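Local coordinates for putative acyl-[acyl-carrier-protein] desaturase DesA2 (Mycobacterium tuberculosis, PDB 1ZA0), which is a putative diiron acyl-[acyl-carrier-protein] desaturase that may introduce double bonds into acyl chains during mycobacterial fatty acid biosynthesis, at residues 69-74 with 227-232. Sequence-based numbering, arbitrary orientation.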
loop_
_atom_site.group_PDB
_atom_site.type_symbol
_atom_site.label_atom_id
_atom_site.label_comp_id
_atom_site.label_asym_id
_atom_site.label_seq_id
_atom_site.Cartn_x
_atom_site.Cartn_y
_atom_site.Cartn_z
ATOM N N CYS A 69 1.089 -11.302 -1.169
ATOM C CA CYS A 69 2.351 -10.789 -0.667
ATOM C C CYS A 69 3.327 -10.387 -1.818
ATOM O O CYS A 69 4.065 -9.453 -1.679
ATOM C CB CYS A 69 3.048 -11.785 0.248
ATOM S SG CYS A 69 2.259 -11.997 1.851
ATOM N N GLU A 70 3.347 -11.159 -2.885
ATOM C CA GLU A 70 4.187 -10.875 -4.046
ATOM C C GLU A 70 3.746 -9.621 -4.737
ATOM O O GLU A 70 4.580 -8.810 -5.107
ATOM C CB GLU A 70 4.210 -12.035 -5.039
ATOM C CG GLU A 70 4.812 -13.268 -4.418
ATOM C CD GLU A 70 4.880 -14.451 -5.352
ATOM O OE1 GLU A 70 3.851 -15.077 -5.694
ATOM O OE2 GLU A 70 6.030 -14.761 -5.720
ATOM N N ILE A 71 2.426 -9.418 -4.842
ATOM C CA ILE A 71 1.914 -8.162 -5.389
ATOM C C ILE A 71 2.353 -6.985 -4.549
ATOM O O ILE A 71 2.817 -5.976 -5.089
ATOM C CB ILE A 71 0.358 -8.216 -5.500
ATOM C CG1 ILE A 71 -0.042 -9.230 -6.566
ATOM C CG2 ILE A 71 -0.228 -6.773 -5.777
ATOM C CD1 ILE A 71 -1.505 -9.705 -6.397
ATOM N N LEU A 72 2.279 -7.109 -3.211
ATOM C CA LEU A 72 2.678 -6.008 -2.315
ATOM C C LEU A 72 4.147 -5.655 -2.447
ATOM O O LEU A 72 4.577 -4.456 -2.465
ATOM C CB LEU A 72 2.408 -6.317 -0.841
ATOM C CG LEU A 72 1.032 -6.089 -0.287
ATOM C CD1 LEU A 72 0.925 -6.547 1.195
ATOM C CD2 LEU A 72 0.637 -4.656 -0.486
ATOM N N LEU A 73 4.915 -6.718 -2.517
ATOM C CA LEU A 73 6.352 -6.576 -2.594
ATOM C C LEU A 73 6.762 -5.857 -3.867
ATOM O O LEU A 73 7.600 -4.889 -3.838
ATOM C CB LEU A 73 6.994 -7.936 -2.480
ATOM C CG LEU A 73 8.513 -7.905 -2.685
ATOM C CD1 LEU A 73 9.208 -6.976 -1.634
ATOM C CD2 LEU A 73 9.084 -9.291 -2.687
ATOM N N ILE A 74 6.141 -6.245 -4.986
ATOM C CA ILE A 74 6.464 -5.623 -6.273
ATOM C C ILE A 74 6.121 -4.134 -6.225
ATOM O O ILE A 74 6.885 -3.282 -6.674
ATOM C CB ILE A 74 5.682 -6.310 -7.436
ATOM C CG1 ILE A 74 6.142 -7.749 -7.676
ATOM C CG2 ILE A 74 5.761 -5.506 -8.750
ATOM C CD1 ILE A 74 7.448 -7.849 -8.340
ATOM N N ALA A 227 -2.500 -4.139 -11.182
ATOM C CA ALA A 227 -3.017 -4.114 -12.565
ATOM C C ALA A 227 -1.952 -3.836 -13.663
ATOM O O ALA A 227 -2.111 -4.245 -14.783
ATOM C CB ALA A 227 -4.120 -3.056 -12.649
ATOM N N ASP A 228 -0.900 -3.107 -13.300
ATOM C CA ASP A 228 0.236 -2.773 -14.168
ATOM C C ASP A 228 1.364 -3.843 -14.154
ATOM O O ASP A 228 2.351 -3.702 -14.896
ATOM C CB ASP A 228 0.850 -1.408 -13.736
ATOM C CG ASP A 228 1.393 -1.417 -12.239
ATOM O OD1 ASP A 228 0.713 -1.958 -11.291
ATOM O OD2 ASP A 228 2.504 -0.908 -11.920
ATOM N N ILE A 229 1.226 -4.904 -13.354
ATOM C CA ILE A 229 2.257 -5.927 -13.295
ATOM C C ILE A 229 2.068 -6.970 -14.411
ATOM O O ILE A 229 1.077 -7.691 -14.478
ATOM C CB ILE A 229 2.367 -6.629 -11.907
ATOM C CG1 ILE A 229 2.528 -5.607 -10.754
ATOM C CG2 ILE A 229 3.560 -7.619 -11.905
ATOM C CD1 ILE A 229 2.128 -6.182 -9.404
ATOM N N GLU A 230 3.098 -7.015 -15.255
ATOM C CA GLU A 230 3.287 -7.975 -16.338
ATOM C C GLU A 230 3.102 -9.393 -15.816
ATOM O O GLU A 230 3.845 -9.800 -14.927
ATOM C CB GLU A 230 4.743 -7.809 -16.877
ATOM C CG GLU A 230 5.071 -8.606 -18.132
ATOM C CD GLU A 230 4.299 -8.046 -19.295
ATOM O OE1 GLU A 230 3.228 -8.613 -19.640
ATOM O OE2 GLU A 230 4.751 -6.999 -19.815
ATOM N N ALA A 231 2.118 -10.119 -16.328
ATOM C CA ALA A 231 2.049 -11.560 -16.088
ATOM C C ALA A 231 1.560 -11.920 -14.680
ATOM O O ALA A 231 1.875 -12.990 -14.171
ATOM C CB ALA A 231 3.440 -12.222 -16.341
ATOM N N TYR A 232 0.804 -11.021 -14.054
ATOM C CA TYR A 232 0.275 -11.272 -12.713
ATOM C C TYR A 232 -1.247 -11.453 -12.751
ATOM O O TYR A 232 -1.904 -11.507 -11.731
ATOM C CB TYR A 232 0.715 -10.149 -11.764
ATOM C CG TYR A 232 1.932 -10.465 -10.906
ATOM C CD1 TYR A 232 3.036 -11.144 -11.413
ATOM C CD2 TYR A 232 1.978 -10.052 -9.577
ATOM C CE1 TYR A 232 4.162 -11.410 -10.597
ATOM C CE2 TYR A 232 3.084 -10.300 -8.766
ATOM C CZ TYR A 232 4.166 -10.985 -9.262
ATOM O OH TYR A 232 5.250 -11.199 -8.440
#
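The phenol oxygen of Tyr232 ends among carbon atoms of Glu70 and Ile74, with OH 3.6 Å from Ile74 CG1 and 3.7 Å from Glu70 CB, contacts that are van der Waals in kind. Here a type II beta turn, Ile229 to Tyr232, packs against helix 63-77 of this ferritin-like, largely helical desaturase. The turn is closed by a weak bond from Tyr232 N to Ile229 O, and Ala231, at its third position, has the positive phi (76°) expected of that turn type. Tyr232 is also the N-cap residue of helix 233-241, which begins directly after it.

Toward Ile71 the tyrosine ring presents its edge: Ile71 CG1 lies near the ring plane, 3.7 Å from Tyr232 CD2, while the two side chains run past each other in opposite directions. Ile229 packs within its own turn and across to the helix: its CG2 sits 3.4 Å above the plane of the Tyr232 ring, displaced toward the rim, and its CD1 extends toward Ile74 CG2. Ile74 likewise divides its branches. With chi1 at -67°, its CG1 lies beside the backbone N and meets the phenol, leaving CG2 anti to that nitrogen and turned to the tip of Ile229.

Lys235 links the two sides from helix 233-241, pairing with Glu70 OE1 in a salt bridge and with the Tyr232 ring in a cation-pi contact. Ile71 also packs on Leu236 and Val239 of that helix, whereas Leu72 points from the other side of helix 63-77 into helices 95-121 and 148-172, which carry metal ligands. The contact lies toward the surface of the fold, with the buried Ile71 side chain about 13 Å from the bound manganese. Ile229 CG1 and CD1 each approach Ile74 CG2 to 3.8 Å.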